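Side-chain contacts in rhomboid protease GlpG (Haemophilus influenzae, PDB 2NR9), which probably cleaves type-1 transmembrane segments inside the bacterial inner membrane, as a rhomboid-family serine protease with a catalytic dyad drawn from two different transmembrane helices: residues Ile14-Cys19 against Trp72-Gly77; His56-Leu61 against Met91-Ala96; Gly78-Glu81 against Val87-Leu90; Gly124-Arg129 against His135-Pro140. The protein carries 2 engineered substitutions. All blocks are in the same frame, centred on the assembly; numbering follows the deposited sequence.

Contact 1: residues Ile14-Cys19 against Trp72-Gly77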
loop_
_atom_site.group_PDB
_atom_site.type_symbol
_atom_site.label_atom_id
_atom_site.label_comp_id
_atom_site.label_asym_id
_atom_site.label_seq_id
_atom_site.Cartn_x
_atom_site.Cartn_y
_atom_site.Cartn_z
ATOM N N ILE A 14 -3.550 12.625 -4.131
ATOM C CA ILE A 14 -3.359 12.315 -5.550
ATOM C C ILE A 14 -3.546 10.825 -5.855
ATOM O O ILE A 14 -4.157 10.462 -6.864
ATOM C CB ILE A 14 -1.972 12.756 -6.066
ATOM C CG1 ILE A 14 -1.910 14.279 -6.212
ATOM C CG2 ILE A 14 -1.682 12.103 -7.411
ATOM C CD1 ILE A 14 -0.590 14.787 -6.771
ATOM N N LEU A 15 -2.993 9.965 -4.999
ATOM C CA LEU A 15 -3.094 8.515 -5.200
ATOM C C LEU A 15 -4.516 7.998 -4.982
ATOM O O LEU A 15 -5.000 7.129 -5.721
ATOM C CB LEU A 15 -2.097 7.769 -4.305
ATOM C CG LEU A 15 -0.625 7.925 -4.691
ATOM C CD1 LEU A 15 0.292 7.320 -3.629
ATOM C CD2 LEU A 15 -0.358 7.303 -6.062
ATOM N N THR A 16 -5.191 8.539 -3.982
ATOM C CA THR A 16 -6.569 8.150 -3.721
ATOM C C THR A 16 -7.460 8.558 -4.896
ATOM O O THR A 16 -8.195 7.733 -5.452
ATOM C CB THR A 16 -7.079 8.778 -2.421
ATOM O OG1 THR A 16 -6.194 8.420 -1.345
ATOM C CG2 THR A 16 -8.488 8.299 -2.106
ATOM N N ALA A 17 -7.337 9.812 -5.321
ATOM C CA ALA A 17 -8.135 10.331 -6.434
ATOM C C ALA A 17 -7.856 9.604 -7.760
ATOM O O ALA A 17 -8.750 9.461 -8.590
ATOM C CB ALA A 17 -7.929 11.836 -6.589
ATOM N N LEU A 18 -6.613 9.177 -7.966
ATOM C CA LEU A 18 -6.259 8.423 -9.175
ATOM C C LEU A 18 -6.959 7.075 -9.189
ATOM O O LEU A 18 -7.448 6.626 -10.232
ATOM C CB LEU A 18 -4.744 8.219 -9.291
ATOM C CG LEU A 18 -3.923 9.324 -9.951
ATOM C CD1 LEU A 18 -2.448 8.963 -9.936
ATOM C CD2 LEU A 18 -4.400 9.553 -11.380
ATOM N N CYS A 19 -6.954 6.406 -8.041
ATOM C CA CYS A 19 -7.625 5.118 -7.909
ATOM C C CYS A 19 -9.107 5.261 -8.205
ATOM O O CYS A 19 -9.672 4.464 -8.950
ATOM C CB CYS A 19 -7.411 4.517 -6.516
ATOM S SG CYS A 19 -5.743 3.813 -6.233
ATOM N N TRP A 72 -8.316 2.728 4.375
ATOM C CA TRP A 72 -7.101 2.442 5.123
ATOM C C TRP A 72 -5.884 3.219 4.610
ATOM O O TRP A 72 -5.091 3.723 5.403
ATOM C CB TRP A 72 -6.824 0.937 5.143
ATOM C CG TRP A 72 -7.742 0.174 6.051
ATOM C CD1 TRP A 72 -9.028 -0.205 5.791
ATOM C CD2 TRP A 72 -7.441 -0.302 7.366
ATOM N NE1 TRP A 72 -9.547 -0.884 6.868
ATOM C CE2 TRP A 72 -8.590 -0.962 7.846
ATOM C CE3 TRP A 72 -6.309 -0.239 8.185
ATOM C CZ2 TRP A 72 -8.644 -1.546 9.111
ATOM C CZ3 TRP A 72 -6.361 -0.823 9.438
ATOM C CH2 TRP A 72 -7.519 -1.471 9.888
ATOM N N PHE A 73 -5.738 3.319 3.290
ATOM C CA PHE A 73 -4.618 4.078 2.711
ATOM C C PHE A 73 -4.744 5.577 2.973
ATOM O O PHE A 73 -3.749 6.252 3.224
ATOM C CB PHE A 73 -4.476 3.826 1.203
ATOM C CG PHE A 73 -3.324 4.592 0.558
ATOM C CD1 PHE A 73 -2.021 4.135 0.671
ATOM C CD2 PHE A 73 -3.557 5.766 -0.151
ATOM C CE1 PHE A 73 -0.970 4.829 0.085
ATOM C CE2 PHE A 73 -2.508 6.469 -0.733
ATOM C CZ PHE A 73 -1.218 5.996 -0.623
ATOM N N PHE A 74 -5.964 6.103 2.905
ATOM C CA PHE A 74 -6.149 7.528 3.111
ATOM C C PHE A 74 -5.780 7.906 4.541
ATOM O O PHE A 74 -5.017 8.844 4.768
ATOM C CB PHE A 74 -7.581 7.957 2.782
ATOM C CG PHE A 74 -7.774 9.449 2.762
ATOM C CD1 PHE A 74 -7.421 10.192 1.644
ATOM C CD2 PHE A 74 -8.293 10.110 3.863
ATOM C CE1 PHE A 74 -7.576 11.574 1.628
ATOM C CE2 PHE A 74 -8.453 11.488 3.851
ATOM C CZ PHE A 74 -8.096 12.219 2.729
ATOM N N ILE A 75 -6.268 7.120 5.496
ATOM C CA ILE A 75 -5.979 7.348 6.900
ATOM C C ILE A 75 -4.503 7.171 7.258
ATOM O O ILE A 75 -3.877 8.091 7.774
ATOM C CB ILE A 75 -6.823 6.431 7.810
ATOM C CG1 ILE A 75 -8.301 6.817 7.735
ATOM C CG2 ILE A 75 -6.327 6.513 9.249
ATOM C CD1 ILE A 75 -9.196 6.028 8.697
ATOM N N PHE A 76 -3.947 5.993 6.975
ATOM C CA PHE A 76 -2.564 5.690 7.369
ATOM C C PHE A 76 -1.489 6.190 6.403
ATOM O O PHE A 76 -0.376 6.515 6.822
ATOM C CB PHE A 76 -2.398 4.208 7.716
ATOM C CG PHE A 76 -3.256 3.765 8.883
ATOM C CD1 PHE A 76 -4.540 3.282 8.673
ATOM C CD2 PHE A 76 -2.809 3.916 10.190
ATOM C CE1 PHE A 76 -5.351 2.917 9.747
ATOM C CE2 PHE A 76 -3.612 3.544 11.270
ATOM C CZ PHE A 76 -4.884 3.051 11.046
ATOM N N GLY A 77 -1.808 6.218 5.112
ATOM C CA GLY A 77 -0.912 6.807 4.133
ATOM C C GLY A 77 -0.791 8.284 4.470
ATOM O O GLY A 77 0.294 8.874 4.385
#
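Thr-16 of helix 10-27 points into the angle between two phenylalanines of helix 63-84, and its hydroxyl does the touching. OG1 sits at the edge of the Phe-74 ring, 3.7 Å from CD1, and also at the edge of the Phe-73 ring, 3.9 Å from CD2. Both times it lies in the ring plane, so it meets the weakly positive rims rather than the pi clouds, an approach that probably suits an electron-rich oxygen. The hydroxyl still has a proper hydrogen-bond partner: the torsion of -56° puts OG1 beside its own backbone N, where it bonds to the carbonyl oxygen of Thr-12 one turn earlier. A polar atom that would otherwise be awkward in a buried, apolar interface is thereby accommodated.

Phe-73, with slightly more surface covered than Thr-16, carries the rest. Its CG is anti to the backbone N (chi1 -180°), which carries the ring toward Leu-15. There Leu-15 CD1 rests 3.6 Å from Phe-73 CZ, coming in obliquely, while Leu-15 CB lies 3.8 Å from Phe-73 CE2. The same phenyl ring touches Leu-115, the neighbour of the nucleophile Ser-116, and the side chains of Phe-73 and Ser-116 are about 9 Å apart. Phe-74 instead leans along helix 10-27, onto Thr-12 and Leu-13.

Over these segments the helices run antiparallel at 173°, with axes 10.3 Å apart. That is the pairing of the first and second transmembrane helices in the six-helix bundle of the rhomboid fold.

Contact 2: residues His56-Leu61 against Met91-Ala96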
loop_
_atom_site.group_PDB
_atom_site.type_symbol
_atom_site.label_atom_id
_atom_site.label_comp_id
_atom_site.label_asym_id
_atom_site.label_seq_id
_atom_site.Cartn_x
_atom_site.Cartn_y
_atom_site.Cartn_z
ATOM N N HIS A 56 -0.360 -1.757 -11.520
ATOM C CA HIS A 56 -1.343 -2.755 -11.105
ATOM C C HIS A 56 -2.077 -2.354 -9.820
ATOM O O HIS A 56 -3.172 -2.852 -9.541
ATOM C CB HIS A 56 -0.670 -4.119 -10.921
ATOM C CG HIS A 56 0.486 -4.100 -9.966
ATOM N ND1 HIS A 56 0.340 -4.323 -8.614
ATOM C CD2 HIS A 56 1.805 -3.859 -10.165
ATOM C CE1 HIS A 56 1.522 -4.261 -8.027
ATOM N NE2 HIS A 56 2.426 -3.962 -8.944
ATOM N N THR A 57 -1.488 -1.422 -9.069
ATOM C CA THR A 57 -2.042 -0.991 -7.783
ATOM C C THR A 57 -3.173 0.022 -7.919
ATOM O O THR A 57 -3.843 0.343 -6.943
ATOM C CB THR A 57 -0.958 -0.350 -6.895
ATOM O OG1 THR A 57 -0.515 0.877 -7.493
ATOM C CG2 THR A 57 0.216 -1.291 -6.711
ATOM N N LEU A 58 -3.355 0.545 -9.122
ATOM C CA LEU A 58 -4.361 1.570 -9.380
ATOM C C LEU A 58 -5.699 1.010 -9.876
ATOM O O LEU A 58 -6.637 1.770 -10.131
ATOM C CB LEU A 58 -3.816 2.571 -10.397
ATOM C CG LEU A 58 -2.997 3.788 -9.929
ATOM C CD1 LEU A 58 -2.397 3.641 -8.542
ATOM C CD2 LEU A 58 -1.954 4.195 -10.969
ATOM N N VAL A 59 -5.763 -0.302 -10.078
ATOM C CA VAL A 59 -6.976 -0.944 -10.562
ATOM C C VAL A 59 -7.647 -1.755 -9.450
ATOM O O VAL A 59 -6.980 -2.467 -8.699
ATOM C CB VAL A 59 -6.687 -1.876 -11.767
ATOM C CG1 VAL A 59 -7.983 -2.496 -12.286
ATOM C CG2 VAL A 59 -5.978 -1.114 -12.879
ATOM N N HIS A 60 -8.968 -1.644 -9.356
ATOM C CA HIS A 60 -9.722 -2.367 -8.346
ATOM C C HIS A 60 -10.835 -3.212 -8.968
ATOM O O HIS A 60 -11.296 -2.931 -10.077
ATOM C CB HIS A 60 -10.220 -1.415 -7.254
ATOM C CG HIS A 60 -9.124 -0.912 -6.364
ATOM N ND1 HIS A 60 -8.278 0.115 -6.734
ATOM C CD2 HIS A 60 -8.659 -1.373 -5.178
ATOM C CE1 HIS A 60 -7.357 0.282 -5.800
ATOM N NE2 HIS A 60 -7.569 -0.604 -4.842
ATOM N N LEU A 61 -11.227 -4.271 -8.269
ATOM C CA LEU A 61 -12.146 -5.255 -8.832
ATOM C C LEU A 61 -13.572 -5.235 -8.273
ATOM O O LEU A 61 -14.452 -5.921 -8.791
ATOM C CB LEU A 61 -11.533 -6.652 -8.722
ATOM C CG LEU A 61 -10.094 -6.742 -9.252
ATOM C CD1 LEU A 61 -9.470 -8.100 -8.959
ATOM C CD2 LEU A 61 -10.034 -6.425 -10.741
ATOM N N MET A 91 7.845 7.177 -2.020
ATOM C CA MET A 91 8.844 6.094 -2.043
ATOM C C MET A 91 8.303 4.754 -1.548
ATOM O O MET A 91 8.506 3.717 -2.187
ATOM C CB MET A 91 10.080 6.480 -1.218
ATOM C CG MET A 91 11.017 7.475 -1.894
ATOM S SD MET A 91 12.486 7.806 -0.880
ATOM C CE MET A 91 13.386 8.941 -1.936
ATOM N N LEU A 92 7.708 4.752 -0.364
ATOM C CA LEU A 92 7.112 3.530 0.153
ATOM C C LEU A 92 6.131 2.987 -0.887
ATOM O O LEU A 92 6.084 1.781 -1.140
ATOM C CB LEU A 92 6.360 3.808 1.459
ATOM C CG LEU A 92 7.152 4.058 2.745
ATOM C CD1 LEU A 92 6.274 4.749 3.779
ATOM C CD2 LEU A 92 7.709 2.753 3.294
ATOM N N TYR A 93 5.394 3.883 -1.543
ATOM C CA TYR A 93 4.408 3.457 -2.554
ATOM C C TYR A 93 5.043 2.781 -3.770
ATOM O O TYR A 93 4.601 1.705 -4.201
ATOM C CB TYR A 93 3.525 4.628 -3.006
ATOM C CG TYR A 93 2.735 4.323 -4.260
ATOM C CD1 TYR A 93 1.597 3.520 -4.215
ATOM C CD2 TYR A 93 3.151 4.799 -5.496
ATOM C CE1 TYR A 93 0.892 3.208 -5.374
ATOM C CE2 TYR A 93 2.449 4.497 -6.661
ATOM C CZ TYR A 93 1.324 3.703 -6.594
ATOM O OH TYR A 93 0.625 3.410 -7.749
ATOM N N VAL A 94 6.030 3.443 -4.362
ATOM C CA VAL A 94 6.697 2.909 -5.526
ATOM C C VAL A 94 7.342 1.554 -5.220
ATOM O O VAL A 94 7.158 0.589 -5.960
ATOM C CB VAL A 94 7.776 3.890 -6.072
ATOM C CG1 VAL A 94 8.567 3.232 -7.176
ATOM C CG2 VAL A 94 7.128 5.176 -6.584
ATOM N N VAL A 95 8.061 1.489 -4.099
ATOM C CA VAL A 95 8.796 0.287 -3.690
ATOM C C VAL A 95 7.893 -0.854 -3.231
ATOM O O VAL A 95 8.103 -2.011 -3.607
ATOM C CB VAL A 95 9.841 0.610 -2.595
ATOM C CG1 VAL A 95 10.360 -0.671 -1.946
ATOM C CG2 VAL A 95 10.991 1.442 -3.179
ATOM N N ALA A 96 6.916 -0.550 -2.389
ATOM C CA ALA A 96 5.966 -1.576 -1.982
ATOM C C ALA A 96 5.229 -2.118 -3.210
ATOM O O ALA A 96 5.100 -3.328 -3.375
ATOM C CB ALA A 96 4.989 -1.036 -0.968
#
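Tyr-93 reaches out from helix 86-108 and brings its phenol end against Thr-57 and Leu-58. These two residues lie near the end of the long loop between the first and second transmembrane helices, the L1 loop of the rhomboid fold, so the contact ties that part of the loop to the third transmembrane helix.

Its centre is a single hydrogen bond. Tyr-93 OH donates to Thr-57 OG1 over 2.8 Å, and the threonine oxygen lies near the plane of the ring, at its edge. The angle at the phenol oxygen, from CZ through OH to OG1, is close to 109°, a comfortable geometry for a tyrosine donor. Thr-57 OG1 has a second bond, to the carbonyl oxygen of Ile-54, so the two hydroxyls and a backbone carbonyl form a short chain in a buried place. Tyr-93 gets there with CG anti to its backbone N (chi1 166°), extending the ring away from the helix.

Just before Thr-57, His-56 is tied by backbone hydrogen bonding to Gly-114. The side chain of Thr-57 is about 8 Å from that of the nucleophile Ser-116, so the hydroxyl pair lies near the active site.

Leu-58 runs roughly perpendicular to the tyrosine at its phenol end, and also touches a bound phospholipid fragment. Its conformation is uncertain, with chi2 nearly eclipsed at 20°; as modelled, Leu-58 CD1 is 4.2 Å from Tyr-93 CZ and 3.1 Å from Tyr-93 OH.

Contact 3: residues Gly78-Glu81 against Val87-Leu90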
loop_
_atom_site.group_PDB
_atom_site.type_symbol
_atom_site.label_atom_id
_atom_site.label_comp_id
_atom_site.label_asym_id
_atom_site.label_seq_id
_atom_site.Cartn_x
_atom_site.Cartn_y
_atom_site.Cartn_z
ATOM N N GLY A 78 -1.908 8.867 4.905
ATOM C CA GLY A 78 -1.953 10.271 5.317
ATOM C C GLY A 78 -1.111 10.527 6.556
ATOM O O GLY A 78 -0.357 11.498 6.608
ATOM N N MET A 79 -1.255 9.671 7.570
ATOM C CA MET A 79 -0.423 9.786 8.772
ATOM C C MET A 79 1.046 9.842 8.393
ATOM O O MET A 79 1.791 10.675 8.903
ATOM C CB MET A 79 -0.637 8.604 9.717
ATOM C CG MET A 79 -1.948 8.605 10.453
ATOM S SD MET A 79 -1.962 7.320 11.716
ATOM C CE MET A 79 -3.677 7.404 12.255
ATOM N N ILE A 80 1.471 8.908 7.544
ATOM C CA ILE A 80 2.865 8.848 7.097
ATOM C C ILE A 80 3.277 10.137 6.406
ATOM O O ILE A 80 4.314 10.719 6.723
ATOM C CB ILE A 80 3.117 7.650 6.139
ATOM C CG1 ILE A 80 2.962 6.326 6.889
ATOM C CG2 ILE A 80 4.510 7.738 5.522
ATOM C CD1 ILE A 80 3.262 5.104 6.037
ATOM N N GLU A 81 2.462 10.592 5.464
ATOM C CA GLU A 81 2.777 11.817 4.746
ATOM C C GLU A 81 2.902 13.017 5.684
ATOM O O GLU A 81 3.869 13.774 5.609
ATOM C CB GLU A 81 1.746 12.102 3.661
ATOM C CG GLU A 81 2.054 13.357 2.873
ATOM C CD GLU A 81 1.367 13.373 1.537
ATOM O OE1 GLU A 81 0.343 12.681 1.392
ATOM O OE2 GLU A 81 1.853 14.076 0.626
ATOM N N VAL A 87 7.753 12.720 0.258
ATOM C CA VAL A 87 8.730 11.892 -0.443
ATOM C C VAL A 87 8.715 10.471 0.125
ATOM O O VAL A 87 8.699 9.481 -0.620
ATOM C CB VAL A 87 10.149 12.481 -0.336
ATOM C CG1 VAL A 87 11.173 11.486 -0.833
ATOM C CG2 VAL A 87 10.242 13.787 -1.108
ATOM N N LYS A 88 8.675 10.387 1.448
ATOM C CA LYS A 88 8.635 9.112 2.145
ATOM C C LYS A 88 7.448 8.265 1.685
ATOM O O LYS A 88 7.599 7.078 1.396
ATOM C CB LYS A 88 8.564 9.342 3.659
ATOM C CG LYS A 88 8.495 8.068 4.488
ATOM C CD LYS A 88 9.773 7.256 4.362
ATOM C CE LYS A 88 10.958 8.004 4.961
ATOM N NZ LYS A 88 12.242 7.276 4.742
ATOM N N LEU A 89 6.267 8.872 1.630
ATOM C CA LEU A 89 5.070 8.153 1.197
ATOM C C LEU A 89 5.187 7.713 -0.266
ATOM O O LEU A 89 4.914 6.553 -0.603
ATOM C CB LEU A 89 3.820 9.010 1.384
ATOM C CG LEU A 89 2.521 8.330 0.933
ATOM C CD1 LEU A 89 2.288 7.025 1.709
ATOM C CD2 LEU A 89 1.340 9.267 1.078
ATOM N N LEU A 90 5.629 8.631 -1.123
ATOM C CA LEU A 90 5.764 8.336 -2.542
ATOM C C LEU A 90 6.699 7.133 -2.709
ATOM O O LEU A 90 6.370 6.179 -3.408
ATOM C CB LEU A 90 6.321 9.548 -3.296
ATOM C CG LEU A 90 5.765 9.805 -4.707
ATOM C CD1 LEU A 90 6.709 10.708 -5.504
ATOM C CD2 LEU A 90 5.501 8.511 -5.458
#
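Leu-89 presses its CD2 methyl against the side chain of Glu-81, across the tight turn that joins helix 63-84 to helix 86-108. This is the helical hairpin of the second and third transmembrane helices of the rhomboid fold, close to its bend: Glu-81 CA and Leu-89 CA are only 5.6 Å apart.

The van der Waals contacts come first. Leu-89 has the most surface covered here. Its CD2 comes in at a slant against the acid, 3.9 Å from Glu-81 CB and 3.6 Å from Glu-81 OE1, so the methyl meets both the greasy root and, in a methyl-to-carboxylate contact, one of the oxygens. Next to it, Ile-80 CG2 lies 4.4 Å from Leu-89 CB, and the same methyl meets the stem of Lys-88, 4.1 Å from its CG, with the two side chains nearly perpendicular.

No hydrogen bond joins the two segments, and their charged groups turn to other partners. Glu-81 is extended, and this carries its carboxylate to the start of helix 10-27, where OE2 takes the backbone N of Ile-11 and also bonds Ser-86 OG, while OE1 pairs with Thr-12 OG1. Three bonds thus hold the buried carboxylate, and the nearby helix start would probably stabilise its negative charge.

Lys-88 goes the other way. Its root faces helix 63-84, but the chain bends twice, at chi2 and chi3 (both 65°), swinging the amine away from Ile-80 until Lys-88 NZ forms a salt bridge with Asp-183 OD2 on helix 166-191.

Contact 4: residues Gly124-Arg129 against His135-Pro140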
loop_
_atom_site.group_PDB
_atom_site.type_symbol
_atom_site.label_atom_id
_atom_site.label_comp_id
_atom_site.label_asym_id
_atom_site.label_seq_id
_atom_site.Cartn_x
_atom_site.Cartn_y
_atom_site.Cartn_z
ATOM N N GLY A 124 2.289 -1.701 8.085
ATOM C CA GLY A 124 3.501 -2.244 8.678
ATOM C C GLY A 124 4.452 -1.143 9.126
ATOM O O GLY A 124 5.046 -1.222 10.198
ATOM N N TYR A 125 4.605 -0.122 8.286
ATOM C CA TYR A 125 5.488 1.002 8.588
ATOM C C TYR A 125 5.027 1.756 9.832
ATOM O O TYR A 125 5.806 1.990 10.751
ATOM C CB TYR A 125 5.549 1.962 7.405
ATOM C CG TYR A 125 6.616 3.013 7.542
ATOM C CD1 TYR A 125 7.901 2.776 7.091
ATOM C CD2 TYR A 125 6.345 4.236 8.142
ATOM C CE1 TYR A 125 8.886 3.725 7.218
ATOM C CE2 TYR A 125 7.329 5.197 8.273
ATOM C CZ TYR A 125 8.596 4.934 7.807
ATOM O OH TYR A 125 9.583 5.879 7.935
ATOM N N VAL A 126 3.756 2.132 9.849
ATOM C CA VAL A 126 3.187 2.856 10.975
ATOM C C VAL A 126 3.253 2.033 12.259
ATOM O O VAL A 126 3.588 2.556 13.324
ATOM C CB VAL A 126 1.729 3.259 10.700
ATOM C CG1 VAL A 126 1.093 3.866 11.951
ATOM C CG2 VAL A 126 1.660 4.227 9.526
ATOM N N PHE A 127 2.963 0.737 12.139
ATOM C CA PHE A 127 2.966 -0.189 13.283
ATOM C C PHE A 127 4.283 -0.230 14.054
ATOM O O PHE A 127 4.297 -0.053 15.271
ATOM C CB PHE A 127 2.582 -1.611 12.842
ATOM C CG PHE A 127 2.755 -2.655 13.927
ATOM C CD1 PHE A 127 1.733 -2.922 14.827
ATOM C CD2 PHE A 127 3.947 -3.355 14.052
ATOM C CE1 PHE A 127 1.894 -3.873 15.828
ATOM C CE2 PHE A 127 4.116 -4.301 15.053
ATOM C CZ PHE A 127 3.088 -4.562 15.939
ATOM N N ILE A 128 5.378 -0.536 13.361
ATOM C CA ILE A 128 6.686 -0.628 14.019
ATOM C C ILE A 128 7.231 0.732 14.433
ATOM O O ILE A 128 7.998 0.836 15.391
ATOM C CB ILE A 128 7.728 -1.383 13.163
ATOM C CG1 ILE A 128 7.758 -0.831 11.738
ATOM C CG2 ILE A 128 7.428 -2.866 13.146
ATOM C CD1 ILE A 128 8.346 0.541 11.629
ATOM N N ARG A 129 6.898 1.764 13.666
ATOM C CA ARG A 129 7.290 3.120 14.021
ATOM C C ARG A 129 6.636 3.506 15.335
ATOM O O ARG A 129 7.296 3.987 16.250
ATOM C CB ARG A 129 6.892 4.100 12.922
ATOM C CG ARG A 129 7.956 4.322 11.868
ATOM C CD ARG A 129 9.090 5.159 12.433
ATOM N NE ARG A 129 9.812 5.862 11.383
ATOM C CZ ARG A 129 10.713 6.810 11.601
ATOM N NH1 ARG A 129 11.010 7.178 12.842
ATOM N NH2 ARG A 129 11.312 7.399 10.577
ATOM N N HIS A 135 5.858 8.157 19.677
ATOM C CA HIS A 135 5.645 9.577 19.940
ATOM C C HIS A 135 4.931 10.205 18.759
ATOM O O HIS A 135 3.815 10.708 18.885
ATOM C CB HIS A 135 6.973 10.301 20.176
ATOM C CG HIS A 135 7.606 9.987 21.493
ATOM N ND1 HIS A 135 7.086 10.428 22.690
ATOM C CD2 HIS A 135 8.742 9.317 21.801
ATOM C CE1 HIS A 135 7.858 10.020 23.681
ATOM N NE2 HIS A 135 8.870 9.344 23.169
ATOM N N LEU A 136 5.588 10.166 17.608
ATOM C CA LEU A 136 5.044 10.715 16.376
ATOM C C LEU A 136 3.638 10.209 16.047
ATOM O O LEU A 136 3.037 10.626 15.057
ATOM C CB LEU A 136 6.019 10.475 15.219
ATOM C CG LEU A 136 6.897 9.225 15.345
ATOM C CD1 LEU A 136 6.063 7.960 15.441
ATOM C CD2 LEU A 136 7.891 9.137 14.199
ATOM N N PHE A 137 3.114 9.325 16.891
ATOM C CA PHE A 137 1.754 8.816 16.731
ATOM C C PHE A 137 1.067 8.701 18.089
ATOM O O PHE A 137 1.730 8.589 19.120
ATOM C CB PHE A 137 1.744 7.462 16.017
ATOM C CG PHE A 137 2.366 7.489 14.650
ATOM C CD1 PHE A 137 3.543 6.804 14.398
ATOM C CD2 PHE A 137 1.790 8.219 13.625
ATOM C CE1 PHE A 137 4.117 6.824 13.141
ATOM C CE2 PHE A 137 2.366 8.252 12.370
ATOM C CZ PHE A 137 3.532 7.553 12.130
ATOM N N ASP A 138 -0.262 8.715 18.082
ATOM C CA ASP A 138 -1.032 8.639 19.318
ATOM C C ASP A 138 -2.137 7.586 19.243
ATOM O O ASP A 138 -3.294 7.868 19.557
ATOM C CB ASP A 138 -1.636 10.006 19.652
ATOM C CG ASP A 138 -0.580 11.075 19.867
ATOM O OD1 ASP A 138 -0.885 12.266 19.646
ATOM O OD2 ASP A 138 0.561 10.724 20.234
ATOM N N LEU A 139 -1.775 6.376 18.827
ATOM C CA LEU A 139 -2.734 5.274 18.726
ATOM C C LEU A 139 -3.673 5.434 17.530
ATOM O O LEU A 139 -4.078 6.549 17.198
ATOM C CB LEU A 139 -3.549 5.150 20.017
ATOM C CG LEU A 139 -2.772 4.875 21.306
ATOM C CD1 LEU A 139 -3.707 4.883 22.505
ATOM C CD2 LEU A 139 -2.026 3.553 21.213
ATOM N N PRO A 140 -4.022 4.310 16.878
ATOM C CA PRO A 140 -4.939 4.310 15.734
ATOM C C PRO A 140 -6.307 4.864 16.126
ATOM O O PRO A 140 -6.587 6.042 15.904
ATOM C CB PRO A 140 -5.054 2.821 15.379
ATOM C CG PRO A 140 -3.820 2.201 15.938
ATOM C CD PRO A 140 -3.526 2.959 17.189
#
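The Phe-137 ring has Val-126 over one face and Arg-129 at its edge. Val-126 CG1 lies 4.4 Å from Phe-137 CE1, and the same ring carbon is 3.9 Å from Arg-129 CB, which sits near the ring plane. A single corner of the phenyl ring is therefore wedged between two residues almost one turn apart on helix 116-131. With chi1 at -59°, Phe-137 CG stands beside its own backbone N, and the ring points at the helix. The second flat group, the guanidinium of Arg-129, has Tyr-125 CZ at its edge, in plane. Leu-136 comes to it obliquely, its CD2 being 3.9 Å from Arg-129 NH1.

This joins the cytoplasmic end of the fourth transmembrane helix of the rhomboid bundle to the loop that leads away from it. The chain leaves helix 116-131, doubles back, and sets Leu-136 and Phe-137 on the flank of the helix it has just left. Leu-136 also leans on Thr-83 and Phe-84, at the end of helix 63-84.

No hydrogen bond crosses between the segments, and the arginine's polar end turns back toward its own helix. Its chain folds at chi2 (-73°), which takes the head back one turn to Tyr-125, where Arg-129 NE makes a weak bond to Tyr-125 OH: 3.5 Å long, with 157° at the hydrogen. The tyrosine oxygen is in turn hydrogen-bonded to Asp-183 OD2 of helix 166-191. Arg-129 touches that aspartate too, and the aspartate's negative charge, lying nearby, would probably steady the guanidinium.

How the contacts relate
Contacts 1 and 2 lie deepest, 10 Å apart between centres, and meet where Leu-15 CD1 packs on Tyr-93 CG; their segments alternate along the chain. Both segments of contact 3 fall between those of contact 2, and it shares helix 63-84 with contact 1 and helix 86-108 with contact 2. Contact 4 comes last in sequence and lies farthest from contact 2, at 21 Å. It joins contact 3 through Ile-80 CG1 against Val-126 CG2, 3.6 Å apart. Together they connect four helices, 10-27, 63-84, 86-108 and 116-131, running from packing near the catalytic serine to the cytoplasmic turns; Asp-183 brings in helix 166-191.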